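Pectinesterase 1 (Solanum lycopersicum, PDB 1XG2) hydrolyses the methyl esters of cell-wall pectin, releasing methanol and free carboxylates, and may prepare fruit cell walls for softening during ripening. Local coordinates at residues A5-D10 and I35-G40; T65-S70 and I97-T102; T217-P222 and G238-A243; L257-F262 and V275-Y280. One frame throughout, in Å; residues are numbered along the deposited sequence.

Contact 1: A5-D10 and I35-G40; sequences AVVAQD and IYVKRG
Val7 is held at both backbone polar atoms by Tyr36 and Lys38. Its N-H runs to Tyr36 O (2.7 Å, 172° at the hydrogen), and Val7 O accepts from Lys38 N at 2.8 Å. Together with Tyr36 N to Ala5 O (2.9 Å), these bonds form the ladder of two parallel strands, in which the chain leaves strand 5-7, passes through helix 18-24 and returns in strand 33-37 as a beta-alpha-beta crossover. Past the last bridge the backbones part, and a water spans the gap, accepting from Gln9 N and donating to Arg39 O. Buried beta-branched residues suit the sheet face turned to the helix: Val7 CG2 meets Ile35 CG2 at 3.8 Å, while Val7 CG1 lies alongside Val37 CG1. On the other face Lys38 behaves as a hydrocarbon over most of its length. With CG anti to the carbonyl carbon (chi1 -68°) and the chain extended beyond, its methylenes pass Ala8 CB (4.0 Å to Lys38 CG) and bring CE to 4.1 Å from Val6 CG1, before NZ bonds Thr12 OG1. Cutting Lys38 back to an alanine is likely to uncover Val6 CG1 and leave Thr12 OG1 without its ammonium partner. The opposite charge of Asp10 OD2, 5.0 Å from Lys38 NZ, may steady the ammonium without touching it. Tyr36 OH is bonded to Asp60, and Gln9 NE2 ends on Thr41 O at the rim of the aliphatic side. Aliphatic groups thus seal the helix-facing side, while the other relies on Tyr36 and Lys38, amphipathic chains whose polar ends each find a partner.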
# COMPACT_ATOMS: atom_id res chain seq x y z
N ALA A 5 -7.56 -2.67 26.61
CA ALA A 5 -6.26 -2.36 27.18
C ALA A 5 -6.00 -0.88 27.04
O ALA A 5 -6.30 -0.31 26.00
CB ALA A 5 -5.16 -3.14 26.48
N VAL A 6 -5.43 -0.27 28.07
CA VAL A 6 -5.20 1.17 28.08
C VAL A 6 -3.70 1.43 28.16
O VAL A 6 -3.00 0.82 28.96
CB VAL A 6 -5.95 1.85 29.25
CG1 VAL A 6 -5.59 3.35 29.34
CG2 VAL A 6 -7.46 1.66 29.09
N VAL A 7 -3.23 2.35 27.33
CA VAL A 7 -1.86 2.81 27.35
C VAL A 7 -1.84 4.24 27.86
O VAL A 7 -2.60 5.08 27.39
CB VAL A 7 -1.23 2.76 25.96
CG1 VAL A 7 0.17 3.34 25.97
CG2 VAL A 7 -1.24 1.33 25.41
N ALA A 8 -0.98 4.51 28.83
CA ALA A 8 -0.86 5.84 29.41
C ALA A 8 0.52 6.07 30.04
O ALA A 8 1.13 5.15 30.59
CB ALA A 8 -1.94 6.06 30.46
N GLN A 9 0.98 7.32 29.96
CA GLN A 9 2.30 7.71 30.44
C GLN A 9 2.31 8.05 31.93
O GLN A 9 3.36 7.96 32.57
CB GLN A 9 2.82 8.91 29.63
CG GLN A 9 2.74 8.69 28.13
CD GLN A 9 3.52 9.71 27.33
OE1 GLN A 9 3.31 10.92 27.49
NE2 GLN A 9 4.43 9.24 26.48
N ASP A 10 1.15 8.41 32.47
CA ASP A 10 1.01 8.77 33.89
C ASP A 10 0.67 7.60 34.83
O ASP A 10 0.20 7.83 35.95
CB ASP A 10 -0.05 9.87 34.03
CG ASP A 10 -1.45 9.41 33.60
OD1 ASP A 10 -1.64 8.21 33.32
OD2 ASP A 10 -2.42 10.20 33.52
N ILE A 35 -7.25 -1.23 21.91
CA ILE A 35 -6.21 -0.57 22.72
C ILE A 35 -6.44 0.93 22.67
O ILE A 35 -6.40 1.52 21.60
CB ILE A 35 -4.81 -0.90 22.16
CG1 ILE A 35 -4.54 -2.40 22.21
CG2 ILE A 35 -3.73 -0.15 22.93
CD1 ILE A 35 -3.28 -2.84 21.46
N TYR A 36 -6.67 1.55 23.83
CA TYR A 36 -6.87 3.00 23.95
C TYR A 36 -5.56 3.61 24.44
O TYR A 36 -5.03 3.18 25.44
CB TYR A 36 -8.04 3.30 24.91
CG TYR A 36 -8.18 4.76 25.36
CD1 TYR A 36 -8.10 5.81 24.47
CD2 TYR A 36 -8.44 5.07 26.70
CE1 TYR A 36 -8.25 7.13 24.88
CE2 TYR A 36 -8.59 6.40 27.13
CZ TYR A 36 -8.49 7.42 26.21
OH TYR A 36 -8.63 8.74 26.60
N VAL A 37 -5.05 4.61 23.73
CA VAL A 37 -3.82 5.28 24.07
C VAL A 37 -4.15 6.69 24.53
O VAL A 37 -4.57 7.53 23.73
CB VAL A 37 -2.86 5.35 22.86
CG1 VAL A 37 -1.51 5.89 23.28
CG2 VAL A 37 -2.72 3.98 22.19
N LYS A 38 -3.98 6.94 25.83
CA LYS A 38 -4.25 8.26 26.40
C LYS A 38 -3.31 9.32 25.86
O LYS A 38 -2.26 9.01 25.30
CB LYS A 38 -4.14 8.21 27.92
CG LYS A 38 -5.21 7.40 28.61
CD LYS A 38 -5.45 7.97 30.02
CE LYS A 38 -6.26 7.04 30.91
NZ LYS A 38 -6.46 7.61 32.29
N ARG A 39 -3.69 10.59 26.05
CA ARG A 39 -2.96 11.71 25.48
C ARG A 39 -1.51 11.69 25.91
O ARG A 39 -1.17 11.25 27.02
CB ARG A 39 -3.61 13.06 25.85
CG ARG A 39 -3.52 13.45 27.33
CD ARG A 39 -4.44 14.61 27.70
NE ARG A 39 -5.85 14.26 27.47
CZ ARG A 39 -6.89 15.05 27.77
NH1 ARG A 39 -6.71 16.25 28.31
NH2 ARG A 39 -8.12 14.63 27.52
N GLY A 40 -0.65 12.13 25.00
CA GLY A 40 0.78 12.08 25.20
C GLY A 40 1.47 11.82 23.88
O GLY A 40 0.84 11.48 22.87
O HOH W 1 -1.12 9.50 29.27

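Contact 2: T65-S70 and I97-T102; sequences TTITGS and ICIQNT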
# COMPACT_ATOMS: atom_id res chain seq x y z
N THR A 65 -2.94 12.51 21.00
CA THR A 65 -2.13 11.31 21.11
C THR A 65 -1.27 11.19 19.87
O THR A 65 -1.79 11.15 18.76
CB THR A 65 -3.00 10.03 21.28
OG1 THR A 65 -3.73 10.09 22.51
CG2 THR A 65 -2.12 8.80 21.49
N THR A 66 0.04 11.12 20.07
CA THR A 66 0.99 11.05 18.96
C THR A 66 1.97 9.88 19.16
O THR A 66 2.57 9.75 20.24
CB THR A 66 1.79 12.35 18.89
OG1 THR A 66 0.92 13.44 18.56
CG2 THR A 66 2.78 12.33 17.77
N ILE A 67 2.14 9.05 18.14
CA ILE A 67 3.21 8.07 18.08
C ILE A 67 4.24 8.66 17.15
O ILE A 67 3.90 9.01 16.02
CB ILE A 67 2.72 6.71 17.56
CG1 ILE A 67 1.43 6.31 18.25
CG2 ILE A 67 3.79 5.63 17.74
CD1 ILE A 67 1.48 6.26 19.78
N THR A 68 5.49 8.77 17.60
CA THR A 68 6.51 9.45 16.83
C THR A 68 7.81 8.66 16.73
O THR A 68 8.13 7.87 17.60
CB THR A 68 6.75 10.88 17.38
OG1 THR A 68 7.61 11.63 16.49
CG2 THR A 68 7.46 10.87 18.72
N GLY A 69 8.50 8.87 15.61
CA GLY A 69 9.79 8.26 15.34
C GLY A 69 10.50 9.07 14.27
O GLY A 69 9.94 10.05 13.77
N SER A 70 11.72 8.68 13.91
CA SER A 70 12.53 9.44 12.96
C SER A 70 13.45 8.58 12.09
O SER A 70 14.43 9.10 11.54
CB SER A 70 13.37 10.51 13.69
OG SER A 70 14.12 9.92 14.74
N ILE A 97 -5.77 9.51 16.41
CA ILE A 97 -4.36 9.41 16.80
C ILE A 97 -3.51 10.02 15.70
O ILE A 97 -3.92 10.08 14.55
CB ILE A 97 -3.98 7.94 17.09
CG1 ILE A 97 -2.65 7.84 17.85
CG2 ILE A 97 -3.93 7.11 15.80
CD1 ILE A 97 -2.39 6.49 18.44
N CYS A 98 -2.32 10.48 16.06
CA CYS A 98 -1.35 11.00 15.09
C CYS A 98 -0.20 10.00 14.99
O CYS A 98 0.27 9.51 16.00
CB CYS A 98 -0.80 12.36 15.55
SG CYS A 98 0.59 12.94 14.53
N ILE A 99 0.22 9.67 13.77
CA ILE A 99 1.45 8.93 13.53
C ILE A 99 2.35 9.89 12.78
O ILE A 99 1.96 10.44 11.77
CB ILE A 99 1.21 7.67 12.68
CG1 ILE A 99 0.07 6.79 13.25
CG2 ILE A 99 2.51 6.84 12.60
CD1 ILE A 99 0.23 6.39 14.69
N GLN A 100 3.56 10.07 13.28
CA GLN A 100 4.47 11.01 12.66
C GLN A 100 5.89 10.48 12.56
O GLN A 100 6.34 9.65 13.37
CB GLN A 100 4.46 12.35 13.37
CG GLN A 100 4.88 12.33 14.80
CD GLN A 100 5.23 13.74 15.34
OE1 GLN A 100 6.02 13.87 16.27
NE2 GLN A 100 4.61 14.77 14.78
N ASN A 101 6.57 10.97 11.53
CA ASN A 101 8.00 10.77 11.37
C ASN A 101 8.65 12.16 11.26
O ASN A 101 8.34 12.93 10.35
CB ASN A 101 8.30 9.88 10.16
CG ASN A 101 9.76 9.47 10.10
OD1 ASN A 101 10.66 10.30 10.32
ND2 ASN A 101 10.02 8.21 9.83
N THR A 102 9.54 12.46 12.20
CA THR A 102 10.14 13.80 12.32
C THR A 102 11.51 13.93 11.67
O THR A 102 12.22 14.92 11.89
CB THR A 102 10.29 14.18 13.80
OG1 THR A 102 11.09 13.19 14.47
CG2 THR A 102 8.94 14.13 14.52
O HOH W 2 10.26 11.77 16.66
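Thr68 and Gln100 meet because a chi1 of -171° turns the Thr68 hydroxyl to the neighbouring strand, where the extended arm of Gln100 (chi1 62°) brings OE1 alongside; the side chains point the same way, and OG1 donates to Gln100 OE1 at 2.8 Å. They belong to adjacent rungs of a right-handed parallel beta-helix, the fold of the pectinesterase domain, in which equivalent residues of successive coils stack in register. Strands 65-69 and 98-101 are zipped by backbone bonds such as Ile67 N to Cys98 O (2.9 Å). The face bearing Ile67 and Ile99 is an aliphatic ladder: Ile67 CG1 touches Ile99 CD1 at 3.8 Å, and Ile97 CD1, two residues earlier in the chain than Ile99, reaches the same Ile67 CG1. Branched hydrocarbons suit this buried place, since they fill it without needing partners. On the opposite face Thr66 CG2 packs on Gln100 CG (3.6 Å), setting the amide arm beside a methyl. Further on, Asn101 uses its side-chain amide outside the pair, ND2 donating to Val111 O and Leu71 O. At the strand ends one water donates to Thr68 OG1 at 2.7 Å and also bonds Thr102 OG1 at 2.7 Å.

Contact 3: T217-P222 and G238-A243; sequences TYLGRP and GLINPA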
# COMPACT_ATOMS: atom_id res chain seq x y z
N THR A 217 3.31 21.47 -6.83
CA THR A 217 2.70 20.27 -6.29
C THR A 217 1.93 19.60 -7.40
O THR A 217 1.12 20.23 -8.08
CB THR A 217 1.75 20.63 -5.14
OG1 THR A 217 2.50 21.19 -4.04
CG2 THR A 217 1.09 19.40 -4.56
N TYR A 218 2.18 18.31 -7.59
CA TYR A 218 1.46 17.53 -8.57
C TYR A 218 0.62 16.49 -7.84
O TYR A 218 0.93 16.10 -6.73
CB TYR A 218 2.41 16.82 -9.52
CG TYR A 218 3.31 17.75 -10.32
CD1 TYR A 218 4.50 18.22 -9.78
CD2 TYR A 218 2.97 18.15 -11.62
CE1 TYR A 218 5.33 19.06 -10.51
CE2 TYR A 218 3.80 18.99 -12.36
CZ TYR A 218 4.98 19.45 -11.79
OH TYR A 218 5.83 20.28 -12.50
N LEU A 219 -0.44 16.03 -8.49
CA LEU A 219 -1.30 14.98 -7.98
C LEU A 219 -0.59 13.64 -7.89
O LEU A 219 -0.87 12.84 -7.00
CB LEU A 219 -2.56 14.86 -8.84
CG LEU A 219 -3.47 16.08 -8.83
CD1 LEU A 219 -4.56 15.96 -9.92
CD2 LEU A 219 -4.08 16.30 -7.45
N GLY A 220 0.33 13.38 -8.82
CA GLY A 220 1.12 12.17 -8.76
C GLY A 220 2.19 12.07 -9.84
O GLY A 220 2.23 12.88 -10.77
N ARG A 221 3.06 11.08 -9.66
CA ARG A 221 4.02 10.66 -10.67
C ARG A 221 4.10 9.13 -10.64
O ARG A 221 3.88 8.51 -9.60
CB ARG A 221 5.39 11.32 -10.45
CG ARG A 221 6.04 11.07 -9.09
CD ARG A 221 7.40 11.74 -8.96
NE ARG A 221 8.10 11.35 -7.75
CZ ARG A 221 9.42 11.48 -7.58
NH1 ARG A 221 10.20 12.00 -8.53
NH2 ARG A 221 9.96 11.08 -6.45
N PRO A 222 4.35 8.52 -11.81
CA PRO A 222 4.32 7.05 -11.94
C PRO A 222 5.57 6.32 -11.48
O PRO A 222 6.48 6.06 -12.26
CB PRO A 222 4.05 6.85 -13.43
CG PRO A 222 4.68 8.07 -14.09
CD PRO A 222 4.53 9.19 -13.11
N GLY A 238 -5.19 25.86 -5.44
CA GLY A 238 -4.35 26.46 -6.47
C GLY A 238 -2.93 25.94 -6.48
O GLY A 238 -2.19 26.18 -7.44
N LEU A 239 -2.53 25.23 -5.43
CA LEU A 239 -1.20 24.62 -5.39
C LEU A 239 -0.97 23.60 -6.50
O LEU A 239 0.18 23.33 -6.87
CB LEU A 239 -0.94 23.96 -4.03
CG LEU A 239 -1.49 22.54 -3.80
CD1 LEU A 239 -0.82 21.90 -2.61
CD2 LEU A 239 -2.99 22.57 -3.62
N ILE A 240 -2.05 23.02 -7.03
CA ILE A 240 -1.91 21.95 -8.01
C ILE A 240 -1.48 22.53 -9.36
O ILE A 240 -2.19 23.33 -9.98
CB ILE A 240 -3.21 21.13 -8.18
CG1 ILE A 240 -3.64 20.51 -6.84
CG2 ILE A 240 -3.01 20.05 -9.25
CD1 ILE A 240 -2.60 19.61 -6.18
N ASN A 241 -0.28 22.14 -9.78
CA ASN A 241 0.28 22.54 -11.06
C ASN A 241 -0.71 22.32 -12.22
O ASN A 241 -1.37 21.29 -12.28
CB ASN A 241 1.56 21.73 -11.30
CG ASN A 241 2.47 22.38 -12.32
OD1 ASN A 241 3.37 23.15 -11.97
ND2 ASN A 241 2.23 22.08 -13.58
N PRO A 242 -0.82 23.29 -13.13
CA PRO A 242 -1.65 23.13 -14.33
C PRO A 242 -1.48 21.82 -15.12
O PRO A 242 -2.46 21.28 -15.65
CB PRO A 242 -1.24 24.33 -15.20
CG PRO A 242 -0.84 25.37 -14.23
CD PRO A 242 -0.18 24.63 -13.09
N ALA A 243 -0.25 21.32 -15.19
CA ALA A 243 0.04 20.03 -15.81
C ALA A 243 -0.62 18.85 -15.06
O ALA A 243 -0.85 17.80 -15.65
CB ALA A 243 1.53 19.82 -15.89
O HOH W 3 2.55 23.84 -4.77
O HOH W 4 2.28 23.72 -8.75
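Tyr218 lays one face of its ring over the side chain of Asn241: the two run alongside, ring and amide planes 27° apart, and Asn241 CB sits 4.1 Å from the ring centroid as a CH-pi contact. Ala243 CB comes to the ring edge instead, 4.3 Å from Tyr218 CE2. A flat aromatic suits this place, offering a face to one neighbour and an edge to the next. With the ring of Tyr218 cut back to an alanine, Asn241 is likely to lose the face that covers it and to turn more freely. Leu219 and Ile240 cross at about a right angle, with Leu219 CD2 3.8 Å from Ile240 CD1, whereas Thr217 lies aslant against Leu239, its CG2 3.7 Å from Leu239 CD1. One backbone bond ties the pieces together, Asn241 N to Thr217 O at 2.9 Å and almost straight (173°). Beside it two waters extend the link: one accepts a hydrogen bond from Thr217 OG1, the other from Thr217 N, and both donate to Leu239 O. Strand 217-220 leads on to Arg221, which forms a salt bridge to Asp153, the predicted nucleophile, and probably binds substrate; the packing is thus that of a beta-helix coil next to the probable substrate cleft.

Contact 4: L257-F262 and V275-Y280; sequences LYYGEF and VKWPGY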
# COMPACT_ATOMS: atom_id res chain seq x y z
N LEU A 257 0.36 3.87 -17.55
CA LEU A 257 -0.30 4.36 -16.35
C LEU A 257 -1.76 4.69 -16.68
O LEU A 257 -2.14 4.86 -17.85
CB LEU A 257 0.45 5.58 -15.77
CG LEU A 257 0.51 6.86 -16.62
CD1 LEU A 257 -0.77 7.67 -16.51
CD2 LEU A 257 1.69 7.71 -16.21
N TYR A 258 -2.59 4.77 -15.64
CA TYR A 258 -3.95 5.26 -15.75
C TYR A 258 -4.18 6.27 -14.64
O TYR A 258 -4.35 5.89 -13.47
CB TYR A 258 -4.98 4.14 -15.64
CG TYR A 258 -6.41 4.61 -15.86
CD1 TYR A 258 -7.17 5.13 -14.81
CD2 TYR A 258 -6.99 4.55 -17.12
CE1 TYR A 258 -8.48 5.57 -15.01
CE2 TYR A 258 -8.30 4.99 -17.33
CZ TYR A 258 -9.04 5.49 -16.28
OH TYR A 258 -10.32 5.93 -16.48
N TYR A 259 -4.17 7.55 -15.01
CA TYR A 259 -4.45 8.65 -14.12
C TYR A 259 -5.72 9.32 -14.58
O TYR A 259 -5.84 9.72 -15.74
CB TYR A 259 -3.28 9.64 -14.11
CG TYR A 259 -2.04 9.19 -13.35
CD1 TYR A 259 -2.05 8.06 -12.54
CD2 TYR A 259 -0.85 9.91 -13.47
CE1 TYR A 259 -0.92 7.66 -11.86
CE2 TYR A 259 0.29 9.53 -12.77
CZ TYR A 259 0.26 8.40 -11.97
OH TYR A 259 1.38 8.03 -11.30
N GLY A 260 -6.69 9.45 -13.69
CA GLY A 260 -7.98 10.01 -14.03
C GLY A 260 -8.41 11.09 -13.08
O GLY A 260 -8.07 11.06 -11.90
N GLU A 261 -9.17 12.05 -13.62
CA GLU A 261 -9.86 13.05 -12.83
C GLU A 261 -11.33 13.12 -13.24
O GLU A 261 -11.64 13.17 -14.43
CB GLU A 261 -9.20 14.42 -12.99
CG GLU A 261 -7.83 14.51 -12.33
CD GLU A 261 -7.11 15.81 -12.65
OE1 GLU A 261 -7.47 16.84 -12.05
OE2 GLU A 261 -6.18 15.79 -13.49
N PHE A 262 -12.22 13.10 -12.24
CA PHE A 262 -13.67 13.09 -12.45
C PHE A 262 -14.33 14.09 -11.51
O PHE A 262 -14.30 13.93 -10.30
CB PHE A 262 -14.22 11.68 -12.16
CG PHE A 262 -15.73 11.55 -12.22
CD1 PHE A 262 -16.40 11.57 -13.43
CD2 PHE A 262 -16.47 11.36 -11.06
CE1 PHE A 262 -17.78 11.42 -13.49
CE2 PHE A 262 -17.85 11.21 -11.10
CZ PHE A 262 -18.51 11.23 -12.32
N VAL A 275 -1.21 17.43 -18.69
CA VAL A 275 -0.40 16.58 -19.54
C VAL A 275 -1.29 15.90 -20.58
O VAL A 275 -2.48 15.67 -20.35
CB VAL A 275 0.36 15.50 -18.72
CG1 VAL A 275 1.43 16.14 -17.86
CG2 VAL A 275 -0.61 14.65 -17.87
N LYS A 276 -0.70 15.56 -21.72
CA LYS A 276 -1.43 14.94 -22.82
C LYS A 276 -1.06 13.46 -22.95
O LYS A 276 -1.24 12.85 -24.02
CB LYS A 276 -1.14 15.70 -24.11
CG LYS A 276 -1.73 17.11 -24.13
CD LYS A 276 -1.35 17.84 -25.43
CE LYS A 276 -1.85 19.30 -25.46
NZ LYS A 276 -3.20 19.49 -24.84
N TRP A 277 -0.58 12.87 -21.86
CA TRP A 277 -0.13 11.48 -21.88
C TRP A 277 -1.31 10.60 -22.28
O TRP A 277 -2.43 10.86 -21.86
CB TRP A 277 0.31 11.03 -20.49
CG TRP A 277 1.35 11.85 -19.82
CD1 TRP A 277 2.25 12.69 -20.40
CD2 TRP A 277 1.59 11.89 -18.42
NE1 TRP A 277 3.05 13.26 -19.43
CE2 TRP A 277 2.67 12.77 -18.20
CE3 TRP A 277 1.03 11.24 -17.31
CZ2 TRP A 277 3.19 13.02 -16.93
CZ3 TRP A 277 1.53 11.50 -16.05
CH2 TRP A 277 2.59 12.38 -15.87
N PRO A 278 -1.07 9.57 -23.09
CA PRO A 278 -2.12 8.59 -23.42
C PRO A 278 -2.77 8.01 -22.17
O PRO A 278 -3.98 7.76 -22.17
CB PRO A 278 -1.35 7.51 -24.19
CG PRO A 278 -0.19 8.22 -24.79
CD PRO A 278 0.20 9.25 -23.77
N GLY A 279 -1.99 7.83 -21.11
CA GLY A 279 -2.48 7.27 -19.86
C GLY A 279 -3.25 8.22 -18.97
O GLY A 279 -3.80 7.77 -17.97
N TYR A 280 -3.27 9.52 -19.30
CA TYR A 280 -4.06 10.49 -18.56
C TYR A 280 -5.45 10.68 -19.16
O TYR A 280 -5.59 10.88 -20.37
CB TYR A 280 -3.36 11.86 -18.48
CG TYR A 280 -4.28 12.87 -17.84
CD1 TYR A 280 -4.62 12.77 -16.50
CD2 TYR A 280 -4.86 13.89 -18.59
CE1 TYR A 280 -5.50 13.67 -15.90
CE2 TYR A 280 -5.74 14.80 -18.00
CZ TYR A 280 -6.05 14.69 -16.66
OH TYR A 280 -6.92 15.58 -16.08
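Trp277 and Leu257 meet at about a right angle, Leu257 CD2 resting 3.8 Å from Trp277 CE3, and this is the densely filled end of the contact. The edge of the indole is turned to Tyr259, whose CD2 lies 3.9 Å from Trp277 CZ3, while Val275 CG2 sits over the centre of one indole face. Leu257 also works in the other direction, its CD1 lying above one face of the Tyr259 ring, offset toward the rim, and so fills the angle between two aromatics. Gly279 suits its place, because a CB there would collide with Leu257 O; the bare backbone comes close enough for Tyr259 N to donate to Gly279 O (3.0 Å). Farther along, packing gives way to polar chemistry. With CG anti to the backbone N (chi1 174°), the Tyr280 ring passes Tyr259 O and delivers its hydroxyl to Glu261 OE2 at 2.7 Å, meeting it from well above the carboxylate plane. The same buried oxygen takes a salt bridge from Arg274 and a bond from Trp245 NE1, three donors that probably favour its ionised form. The solvent side contrasts sharply: Lys276 and Pro278 are exposed and do not touch strand 258-262. There the chain folds back through a type I turn, closed by Tyr280 N to Trp277 O. Tyr259, which also stacks on Trp245, lies about 5 Å (side chain to side chain) from Arg221 and about 7 Å from Trp223, both probable substrate-binding residues. The contact closes the last coil of the parallel beta-helix, where strand 258-262 meets strand 280-283.

Overall arrangement
Contacts 1 and 4 tie down opposite ends of one long parallel sheet, their centres about 45 Å apart, while contacts 2 and 3 flank the catalytic region between them. Contacts 1 and 2 touch: Gly40 O lies 2.9 Å from Thr66 N, a probable hydrogen bond between strands of adjacent coils. Contacts 3 and 4 also touch, with Ala243 O 3.1 Å from Val275 N and Pro222 packed on Leu257. Nearest atoms of contacts 2 and 3 are about 17 Å apart. The side chain of Asn101 lies about 8 Å from that of Asp132, the predicted proton donor, and that of Tyr218 about 8 Å from that of Asp153, the predicted nucleophile.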